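Local coordinates for putative uncharacterized protein PH0734 (Pyrococcus horikoshii, PDB 3D79) that is of unknown function but, as a protein with a PUA domain behind a pre-PUA-like region, probably binds RNA, at residues I24-F32 with F67-P76; A121-F132 with A143-M154. All coordinates share one frame; numbering follows the deposited sequence.

Contact 1 (I24-F32 with F67-P76); sequences IIAQLSQMF and FIRRKDLIFP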
loop_
_atom_site.group_PDB
_atom_site.type_symbol
_atom_site.label_atom_id
_atom_site.label_comp_id
_atom_site.label_asym_id
_atom_site.label_seq_id
_atom_site.Cartn_x
_atom_site.Cartn_y
_atom_site.Cartn_z
ATOM N N ILE A 24 -6.239 -11.580 7.300
ATOM C CA ILE A 24 -6.037 -10.230 6.763
ATOM C C ILE A 24 -5.900 -9.235 7.917
ATOM O O ILE A 24 -4.981 -8.420 7.936
ATOM C CB ILE A 24 -7.150 -9.806 5.762
ATOM C CG1 ILE A 24 -7.081 -10.667 4.493
ATOM C CG2 ILE A 24 -7.024 -8.311 5.414
ATOM C CD1 ILE A 24 -8.237 -10.450 3.514
ATOM N N ILE A 25 -6.797 -9.326 8.898
ATOM C CA ILE A 25 -6.720 -8.466 10.079
ATOM C C ILE A 25 -5.360 -8.596 10.772
ATOM O O ILE A 25 -4.742 -7.592 11.139
ATOM C CB ILE A 25 -7.867 -8.764 11.064
ATOM C CG1 ILE A 25 -9.203 -8.358 10.439
ATOM C CG2 ILE A 25 -7.646 -8.044 12.402
ATOM C CD1 ILE A 25 -10.420 -8.870 11.210
ATOM N N ALA A 26 -4.903 -9.837 10.937
ATOM C CA ALA A 26 -3.605 -10.109 11.551
ATOM C C ALA A 26 -2.469 -9.420 10.785
ATOM O O ALA A 26 -1.620 -8.758 11.385
ATOM C CB ALA A 26 -3.375 -11.601 11.630
ATOM N N GLN A 27 -2.486 -9.552 9.463
ATOM C CA GLN A 27 -1.470 -8.933 8.609
ATOM C C GLN A 27 -1.482 -7.409 8.724
ATOM O O GLN A 27 -0.439 -6.790 8.912
ATOM C CB GLN A 27 -1.647 -9.362 7.150
ATOM C CG GLN A 27 -1.246 -10.804 6.865
ATOM C CD GLN A 27 -1.449 -11.194 5.409
ATOM O OE1 GLN A 27 -1.104 -10.442 4.495
ATOM N NE2 GLN A 27 -2.003 -12.383 5.187
ATOM N N LEU A 28 -2.669 -6.812 8.632
ATOM C CA LEU A 28 -2.812 -5.360 8.737
ATOM C C LEU A 28 -2.357 -4.849 10.100
ATOM O O LEU A 28 -1.692 -3.819 10.198
ATOM C CB LEU A 28 -4.264 -4.948 8.485
ATOM C CG LEU A 28 -4.825 -5.141 7.073
ATOM C CD1 LEU A 28 -6.324 -4.943 7.100
ATOM C CD2 LEU A 28 -4.171 -4.186 6.065
ATOM N N SER A 29 -2.708 -5.586 11.151
ATOM C CA SER A 29 -2.333 -5.201 12.510
ATOM C C SER A 29 -0.821 -5.200 12.711
ATOM O O SER A 29 -0.280 -4.318 13.379
ATOM C CB SER A 29 -3.020 -6.107 13.539
ATOM O OG SER A 29 -4.430 -5.915 13.500
ATOM N N GLN A 30 -0.142 -6.178 12.121
ATOM C CA GLN A 30 1.314 -6.230 12.209
ATOM C C GLN A 30 1.948 -5.052 11.472
ATOM O O GLN A 30 2.884 -4.425 11.975
ATOM C CB GLN A 30 1.854 -7.545 11.657
ATOM C CG GLN A 30 3.356 -7.699 11.870
ATOM C CD GLN A 30 3.909 -8.936 11.205
ATOM O OE1 GLN A 30 3.865 -9.069 9.984
ATOM N NE2 GLN A 30 4.452 -9.848 12.009
ATOM N N MET A 31 1.421 -4.755 10.289
ATOM C CA MET A 31 1.982 -3.709 9.433
ATOM C C MET A 31 1.696 -2.299 9.941
ATOM O O MET A 31 2.600 -1.459 9.985
ATOM C CB MET A 31 1.463 -3.863 8.006
ATOM C CG MET A 31 1.917 -5.146 7.321
ATOM S SD MET A 31 1.510 -5.173 5.570
ATOM C CE MET A 31 -0.278 -5.364 5.613
ATOM N N PHE A 32 0.446 -2.042 10.331
ATOM C CA PHE A 32 -0.007 -0.675 10.633
ATOM C C PHE A 32 -0.322 -0.407 12.099
ATOM O O PHE A 32 -0.555 0.741 12.490
ATOM C CB PHE A 32 -1.240 -0.343 9.799
ATOM C CG PHE A 32 -0.980 -0.347 8.327
ATOM C CD1 PHE A 32 -0.256 0.684 7.735
ATOM C CD2 PHE A 32 -1.455 -1.382 7.528
ATOM C CE1 PHE A 32 -0.005 0.686 6.365
ATOM C CE2 PHE A 32 -1.217 -1.386 6.160
ATOM C CZ PHE A 32 -0.485 -0.354 5.578
ATOM N N PHE A 67 -8.077 -4.028 -0.653
ATOM C CA PHE A 67 -6.740 -4.626 -0.666
ATOM C C PHE A 67 -6.396 -5.342 -1.954
ATOM O O PHE A 67 -7.275 -5.860 -2.650
ATOM C CB PHE A 67 -6.574 -5.633 0.479
ATOM C CG PHE A 67 -7.152 -5.170 1.775
ATOM C CD1 PHE A 67 -6.570 -4.116 2.470
ATOM C CD2 PHE A 67 -8.292 -5.776 2.296
ATOM C CE1 PHE A 67 -7.116 -3.668 3.683
ATOM C CE2 PHE A 67 -8.839 -5.343 3.503
ATOM C CZ PHE A 67 -8.261 -4.279 4.190
ATOM N N ILE A 68 -5.098 -5.367 -2.237
ATOM C CA ILE A 68 -4.527 -6.260 -3.241
ATOM C C ILE A 68 -4.163 -7.562 -2.541
ATOM O O ILE A 68 -3.736 -7.551 -1.388
ATOM C CB ILE A 68 -3.274 -5.620 -3.915
ATOM C CG1 ILE A 68 -2.923 -6.332 -5.227
ATOM C CG2 ILE A 68 -2.074 -5.571 -2.966
ATOM C CD1 ILE A 68 -2.042 -5.471 -6.135
ATOM N N ARG A 69 -4.359 -8.690 -3.214
ATOM C CA ARG A 69 -3.832 -9.942 -2.694
ATOM C C ARG A 69 -2.952 -10.601 -3.743
ATOM O O ARG A 69 -3.350 -10.749 -4.900
ATOM C CB ARG A 69 -4.929 -10.893 -2.206
ATOM C CG ARG A 69 -4.361 -12.165 -1.552
ATOM C CD ARG A 69 -5.390 -12.922 -0.723
ATOM N NE ARG A 69 -6.420 -13.560 -1.539
ATOM C CZ ARG A 69 -7.395 -14.328 -1.056
ATOM N NH1 ARG A 69 -7.483 -14.567 0.248
ATOM N NH2 ARG A 69 -8.286 -14.864 -1.880
ATOM N N ARG A 70 -1.736 -10.928 -3.320
ATOM C CA ARG A 70 -0.793 -11.706 -4.110
ATOM C C ARG A 70 -0.502 -12.948 -3.287
ATOM O O ARG A 70 0.067 -12.851 -2.194
ATOM C CB ARG A 70 0.483 -10.906 -4.357
ATOM C CG ARG A 70 0.319 -9.767 -5.352
ATOM C CD ARG A 70 0.722 -10.195 -6.757
ATOM N NE ARG A 70 0.235 -9.262 -7.771
ATOM C CZ ARG A 70 0.950 -8.272 -8.291
ATOM N NH1 ARG A 70 0.406 -7.479 -9.206
ATOM N NH2 ARG A 70 2.204 -8.069 -7.900
ATOM N N LYS A 71 -0.897 -14.102 -3.825
ATOM C CA LYS A 71 -0.989 -15.375 -3.088
ATOM C C LYS A 71 -1.795 -15.271 -1.789
ATOM O O LYS A 71 -3.027 -15.193 -1.841
ATOM C CB LYS A 71 0.378 -16.084 -2.908
ATOM C CG LYS A 71 1.618 -15.190 -2.764
ATOM C CD LYS A 71 2.085 -15.038 -1.311
ATOM C CE LYS A 71 3.186 -16.045 -0.941
ATOM N NZ LYS A 71 2.686 -17.454 -0.804
ATOM N N ASP A 72 -1.126 -15.252 -0.640
ATOM C CA ASP A 72 -1.829 -15.130 0.634
ATOM C C ASP A 72 -1.519 -13.817 1.352
ATOM O O ASP A 72 -1.965 -13.608 2.487
ATOM C CB ASP A 72 -1.545 -16.340 1.539
ATOM C CG ASP A 72 -0.127 -16.354 2.086
ATOM O OD1 ASP A 72 0.066 -16.840 3.222
ATOM O OD2 ASP A 72 0.795 -15.890 1.388
ATOM N N LEU A 73 -0.784 -12.929 0.681
ATOM C CA LEU A 73 -0.377 -11.657 1.289
ATOM C C LEU A 73 -1.180 -10.477 0.758
ATOM O O LEU A 73 -1.389 -10.351 -0.448
ATOM C CB LEU A 73 1.120 -11.401 1.084
ATOM C CG LEU A 73 2.120 -12.388 1.699
ATOM C CD1 LEU A 73 3.539 -11.933 1.393
ATOM C CD2 LEU A 73 1.923 -12.543 3.201
ATOM N N ILE A 74 -1.616 -9.612 1.674
ATOM C CA ILE A 74 -2.440 -8.468 1.309
ATOM C C ILE A 74 -1.763 -7.132 1.630
ATOM O O ILE A 74 -0.836 -7.058 2.447
ATOM C CB ILE A 74 -3.864 -8.518 1.971
ATOM C CG1 ILE A 74 -3.778 -8.541 3.499
ATOM C CG2 ILE A 74 -4.648 -9.733 1.485
ATOM C CD1 ILE A 74 -3.661 -7.182 4.140
ATOM N N PHE A 75 -2.246 -6.081 0.975
ATOM C CA PHE A 75 -1.829 -4.715 1.277
ATOM C C PHE A 75 -2.896 -3.757 0.760
ATOM O O PHE A 75 -3.549 -4.051 -0.235
ATOM C CB PHE A 75 -0.476 -4.386 0.639
ATOM C CG PHE A 75 0.226 -3.223 1.285
ATOM C CD1 PHE A 75 0.772 -3.346 2.561
ATOM C CD2 PHE A 75 0.342 -2.001 0.622
ATOM C CE1 PHE A 75 1.414 -2.278 3.173
ATOM C CE2 PHE A 75 0.985 -0.927 1.223
ATOM C CZ PHE A 75 1.525 -1.063 2.503
ATOM N N PRO A 76 -3.105 -2.616 1.447
ATOM C CA PRO A 76 -4.083 -1.663 0.915
ATOM C C PRO A 76 -3.832 -1.225 -0.530
ATOM O O PRO A 76 -2.686 -1.004 -0.928
ATOM C CB PRO A 76 -3.941 -0.455 1.853
ATOM C CG PRO A 76 -3.459 -1.040 3.127
ATOM C CD PRO A 76 -2.534 -2.154 2.729
HETATM O O HOH W 1 0.793 -8.565 4.111
#

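Contact 2 (A121-F132 with A143-M154); sequences ADEGIKEGDFVF and AIGIALMSGKVM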
loop_
_atom_site.group_PDB
_atom_site.type_symbol
_atom_site.label_atom_id
_atom_site.label_comp_id
_atom_site.label_asym_id
_atom_site.label_seq_id
_atom_site.Cartn_x
_atom_site.Cartn_y
_atom_site.Cartn_z
ATOM N N ALA A 121 10.973 8.106 5.484
ATOM C CA ALA A 121 10.496 6.731 5.451
ATOM C C ALA A 121 10.301 6.254 6.879
ATOM O O ALA A 121 10.964 6.734 7.797
ATOM C CB ALA A 121 11.496 5.828 4.707
ATOM N N ASP A 122 9.372 5.327 7.066
ATOM C CA ASP A 122 9.172 4.697 8.364
ATOM C C ASP A 122 10.402 3.865 8.717
ATOM O O ASP A 122 10.734 2.916 8.015
ATOM C CB ASP A 122 7.914 3.828 8.316
ATOM C CG ASP A 122 7.718 2.995 9.570
ATOM O OD1 ASP A 122 8.285 3.339 10.632
ATOM O OD2 ASP A 122 6.978 1.997 9.482
ATOM N N GLU A 123 11.079 4.223 9.807
ATOM C CA GLU A 123 12.288 3.493 10.217
ATOM C C GLU A 123 11.999 2.035 10.601
ATOM O O GLU A 123 12.912 1.211 10.685
ATOM C CB GLU A 123 13.021 4.238 11.334
ATOM C CG GLU A 123 13.539 5.610 10.898
ATOM C CD GLU A 123 14.812 6.032 11.611
ATOM O OE1 GLU A 123 15.339 5.247 12.432
ATOM O OE2 GLU A 123 15.290 7.158 11.341
ATOM N N GLY A 124 10.720 1.717 10.796
ATOM C CA GLY A 124 10.294 0.351 11.089
ATOM C C GLY A 124 10.352 -0.583 9.892
ATOM O O GLY A 124 10.316 -1.805 10.054
ATOM N N ILE A 125 10.444 -0.008 8.692
ATOM C CA ILE A 125 10.505 -0.766 7.439
ATOM C C ILE A 125 11.777 -1.616 7.347
ATOM O O ILE A 125 12.884 -1.121 7.581
ATOM C CB ILE A 125 10.435 0.179 6.191
ATOM C CG1 ILE A 125 9.053 0.818 6.053
ATOM C CG2 ILE A 125 10.778 -0.574 4.906
ATOM C CD1 ILE A 125 9.039 2.061 5.167
ATOM N N LYS A 126 11.603 -2.892 7.013
ATOM C CA LYS A 126 12.721 -3.787 6.703
ATOM C C LYS A 126 12.664 -4.187 5.239
ATOM O O LYS A 126 11.591 -4.181 4.635
ATOM C CB LYS A 126 12.651 -5.054 7.554
ATOM C CG LYS A 126 12.915 -4.834 9.037
ATOM C CD LYS A 126 13.197 -6.159 9.746
ATOM C CE LYS A 126 11.941 -6.996 9.941
ATOM N NZ LYS A 126 11.051 -6.439 11.000
ATOM N N GLU A 127 13.816 -4.547 4.668
ATOM C CA GLU A 127 13.856 -5.094 3.310
ATOM C C GLU A 127 12.828 -6.208 3.193
ATOM O O GLU A 127 12.734 -7.059 4.079
ATOM C CB GLU A 127 15.243 -5.655 2.979
ATOM C CG GLU A 127 16.338 -4.614 2.861
ATOM C CD GLU A 127 17.646 -5.185 2.325
ATOM O OE1 GLU A 127 17.634 -6.299 1.757
ATOM O OE2 GLU A 127 18.688 -4.505 2.459
ATOM N N GLY A 128 12.048 -6.183 2.116
ATOM C CA GLY A 128 11.034 -7.206 1.868
ATOM C C GLY A 128 9.634 -6.814 2.298
ATOM O O GLY A 128 8.660 -7.426 1.855
ATOM N N ASP A 129 9.541 -5.801 3.162
ATOM C CA ASP A 129 8.251 -5.301 3.665
ATOM C C ASP A 129 7.441 -4.648 2.559
ATOM O O ASP A 129 7.999 -3.958 1.698
ATOM C CB ASP A 129 8.462 -4.262 4.778
ATOM C CG ASP A 129 8.807 -4.877 6.133
ATOM O OD1 ASP A 129 8.832 -6.121 6.271
ATOM O OD2 ASP A 129 9.043 -4.094 7.078
ATOM N N PHE A 130 6.123 -4.850 2.594
ATOM C CA PHE A 130 5.195 -4.064 1.789
ATOM C C PHE A 130 5.232 -2.632 2.302
ATOM O O PHE A 130 5.224 -2.400 3.512
ATOM C CB PHE A 130 3.762 -4.562 1.966
ATOM C CG PHE A 130 3.375 -5.692 1.062
ATOM C CD1 PHE A 130 3.684 -5.670 -0.296
ATOM C CD2 PHE A 130 2.655 -6.766 1.570
ATOM C CE1 PHE A 130 3.300 -6.719 -1.131
ATOM C CE2 PHE A 130 2.267 -7.815 0.749
ATOM C CZ PHE A 130 2.588 -7.791 -0.609
ATOM N N VAL A 131 5.264 -1.675 1.380
ATOM C CA VAL A 131 5.270 -0.256 1.744
ATOM C C VAL A 131 4.316 0.512 0.835
ATOM O O VAL A 131 3.939 0.022 -0.228
ATOM C CB VAL A 131 6.694 0.370 1.645
ATOM C CG1 VAL A 131 7.644 -0.252 2.687
ATOM C CG2 VAL A 131 7.261 0.262 0.225
ATOM N N PHE A 132 3.909 1.709 1.253
ATOM C CA PHE A 132 3.246 2.613 0.324
ATOM C C PHE A 132 4.094 3.855 0.110
ATOM O O PHE A 132 4.930 4.203 0.950
ATOM C CB PHE A 132 1.821 2.990 0.771
ATOM C CG PHE A 132 1.776 3.846 1.998
ATOM C CD1 PHE A 132 1.768 5.232 1.895
ATOM C CD2 PHE A 132 1.741 3.265 3.264
ATOM C CE1 PHE A 132 1.742 6.030 3.035
ATOM C CE2 PHE A 132 1.702 4.057 4.406
ATOM C CZ PHE A 132 1.705 5.440 4.287
ATOM N N ALA A 143 1.639 4.939 -4.957
ATOM C CA ALA A 143 2.005 3.557 -5.269
ATOM C C ALA A 143 2.140 2.700 -4.026
ATOM O O ALA A 143 2.248 3.208 -2.911
ATOM C CB ALA A 143 3.327 3.532 -6.045
ATOM N N ILE A 144 2.147 1.387 -4.245
ATOM C CA ILE A 144 2.505 0.433 -3.212
ATOM C C ILE A 144 3.573 -0.491 -3.783
ATOM O O ILE A 144 3.691 -0.628 -5.013
ATOM C CB ILE A 144 1.284 -0.375 -2.683
ATOM C CG1 ILE A 144 0.596 -1.156 -3.806
ATOM C CG2 ILE A 144 0.272 0.566 -1.991
ATOM C CD1 ILE A 144 -0.367 -2.234 -3.307
ATOM N N GLY A 145 4.351 -1.103 -2.903
ATOM C CA GLY A 145 5.438 -1.966 -3.358
ATOM C C GLY A 145 6.199 -2.665 -2.261
ATOM O O GLY A 145 5.755 -2.737 -1.113
ATOM N N ILE A 146 7.359 -3.192 -2.638
ATOM C CA ILE A 146 8.209 -3.951 -1.742
ATOM C C ILE A 146 9.494 -3.178 -1.498
ATOM O O ILE A 146 10.164 -2.751 -2.451
ATOM C CB ILE A 146 8.556 -5.338 -2.343
ATOM C CG1 ILE A 146 7.272 -6.100 -2.691
ATOM C CG2 ILE A 146 9.449 -6.133 -1.379
ATOM C CD1 ILE A 146 7.494 -7.415 -3.424
ATOM N N ALA A 147 9.829 -2.999 -0.223
ATOM C CA ALA A 147 11.058 -2.322 0.171
ATOM C C ALA A 147 12.285 -3.122 -0.246
ATOM O O ALA A 147 12.366 -4.327 0.005
ATOM C CB ALA A 147 11.078 -2.096 1.661
ATOM N N LEU A 148 13.224 -2.441 -0.900
ATOM C CA LEU A 148 14.514 -3.039 -1.281
ATOM C C LEU A 148 15.626 -2.556 -0.354
ATOM O O LEU A 148 16.787 -2.986 -0.461
ATOM C CB LEU A 148 14.850 -2.717 -2.742
ATOM C CG LEU A 148 13.799 -3.040 -3.810
ATOM C CD1 LEU A 148 14.244 -2.520 -5.158
ATOM C CD2 LEU A 148 13.480 -4.525 -3.874
ATOM N N MET A 149 15.260 -1.652 0.552
ATOM C CA MET A 149 16.139 -1.131 1.591
ATOM C C MET A 149 15.335 -1.050 2.886
ATOM O O MET A 149 14.107 -0.977 2.852
ATOM C CB MET A 149 16.610 0.284 1.240
ATOM C CG MET A 149 17.420 0.420 -0.042
ATOM S SD MET A 149 17.632 2.164 -0.449
ATOM C CE MET A 149 18.875 2.065 -1.743
ATOM N N SER A 150 16.017 -1.038 4.028
ATOM C CA SER A 150 15.347 -0.718 5.285
ATOM C C SER A 150 14.921 0.754 5.262
ATOM O O SER A 150 15.450 1.545 4.474
ATOM C CB SER A 150 16.274 -0.973 6.470
ATOM O OG SER A 150 17.302 0.004 6.512
ATOM N N GLY A 151 13.973 1.119 6.123
ATOM C CA GLY A 151 13.551 2.514 6.262
ATOM C C GLY A 151 14.702 3.442 6.614
ATOM O O GLY A 151 14.814 4.541 6.064
ATOM N N LYS A 152 15.559 2.999 7.533
ATOM C CA LYS A 152 16.751 3.759 7.915
ATOM C C LYS A 152 17.669 4.007 6.721
ATOM O O LYS A 152 18.153 5.124 6.519
ATOM C CB LYS A 152 17.525 3.029 9.013
ATOM C CG LYS A 152 16.874 3.113 10.392
ATOM C CD LYS A 152 17.658 2.315 11.438
ATOM C CE LYS A 152 18.995 2.965 11.774
ATOM N NZ LYS A 152 18.849 4.177 12.638
ATOM N N VAL A 153 17.901 2.959 5.935
ATOM C CA VAL A 153 18.775 3.062 4.767
ATOM C C VAL A 153 18.161 3.984 3.708
ATOM O O VAL A 153 18.870 4.775 3.078
ATOM C CB VAL A 153 19.158 1.663 4.213
ATOM C CG1 VAL A 153 19.824 1.772 2.847
ATOM C CG2 VAL A 153 20.084 0.952 5.199
ATOM N N MET A 154 16.837 3.914 3.547
ATOM C CA MET A 154 16.116 4.816 2.643
ATOM C C MET A 154 16.345 6.291 2.976
ATOM O O MET A 154 16.442 7.121 2.073
ATOM C CB MET A 154 14.610 4.530 2.659
ATOM C CG MET A 154 14.193 3.215 2.038
ATOM S SD MET A 154 12.392 3.159 1.922
ATOM C CE MET A 154 12.128 1.436 1.491
HETATM O O HOH W 2 15.194 0.615 9.310
HETATM O O HOH W 3 18.756 -2.015 3.704
#

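Contact 1 (I24-F32 with F67-P76)
Helix 18-32 packs here across the hairpin of strands 64-70 and 73-76 at one margin of the antiparallel sheet in the pre-PUA-like region, a helix-on-sheet contact in which the axes of 24-32 and 73-76 approach to 8.7 Å at 58°. Ile-74 lies at its centre: CD1 meets Leu-28 CD2 at 3.6 Å, while CG1 and CD1 lie against CG2 of Ile-24. That same Ile-24 methyl sits over one face of the Phe-67 ring. The polar link is the Gln-27 amide. Its OE1 accepts from Ile-74 N (3.0 Å, N-H...O 166°), and NE2 donates to Asp-72 O (3.0 Å) in the carbonyl plane; a water bridges OE1 and Ile-74 O. The extended chain (chi2 179°) carries the amide across to the strand, and pairing OE1 with an N-H and NE2 with a C=O fixes which way round it sits. A leucine in its place would probably leave Ile-74 N and Asp-72 O without these partners. Toward the helix end, Met-31 SD lies at the edge of the Phe-75 ring, 3.6 Å from CD1, a Met-aromatic contact, and Phe-32 CE2 touches Pro-76 CD at 3.8 Å. Helix 34-40 adds Ala-37 and Met-40 against Leu-28, and Ile-59 of strand 56-61 packs on Ile-24 and Phe-67.

Contact 2 (A121-F132 with A143-M154)
Five backbone hydrogen bonds join 121-132 to 143-154, beginning in the antiparallel beta hairpin 130-135/141-147 of the PUA domain. Val-131 and Gly-145 form a hydrogen-bonded pair, with Val-131 N to Gly-145 O at 2.8 Å and Gly-145 N to Val-131 O at 2.9 Å. Ahead of the strand, Asp-129 O receives Ala-147 N (2.8 Å, N-H...O 176°), and Gly-128 N, in a type II turn, donates to Ala-147 O. Further out Gly-151 N reaches Ile-125 O at 2.9 Å. Ser-150 caps the helix that follows: its OG, held between backbone N and carbonyl carbon (chi1 71°), accepts from Val-153 N. Water links this N-cap to the turn as well, bridging Ser-150 N and Glu-127 OE2. On the exposed side, Glu-123 OE1 makes a long ion pair with Lys-152 NZ, while OE2 is bound by Lys-155. On the face of the hairpin carrying Val-131 the packing is apolar. Ala-147 CB meets Ile-125 CG2 at 3.6 Å and Val-131 CG1 at 4.0 Å, and Ala-121 CB lies against Met-154. Gly-151 CA makes a CA-H...O contact with Asp-122 O at 3.3 Å, where a CB would clash.

Contact 1 closes before contact 2 opens along the chain, one in the pre-PUA-like region and the other in the PUA domain, yet they touch although their centres are about 15 Å apart. The interface between the two regions runs through Phe-75 and Pro-76 of 67-76 and the hairpin of contact 2. Phe-75 CD1 comes within 3.3 Å of Phe-130 CB, and Phe-75 CE2 lies 3.4 Å from Val-131 O. Alongside, Pro-76 O approaches Ile-144 CG2 at 3.5 Å. Phe-75 therefore packs both on the helix of contact 1 and on the strands of contact 2. Arg-95, outside both contacts, touches Met-31 and donates through NH1 to Phe-130 O.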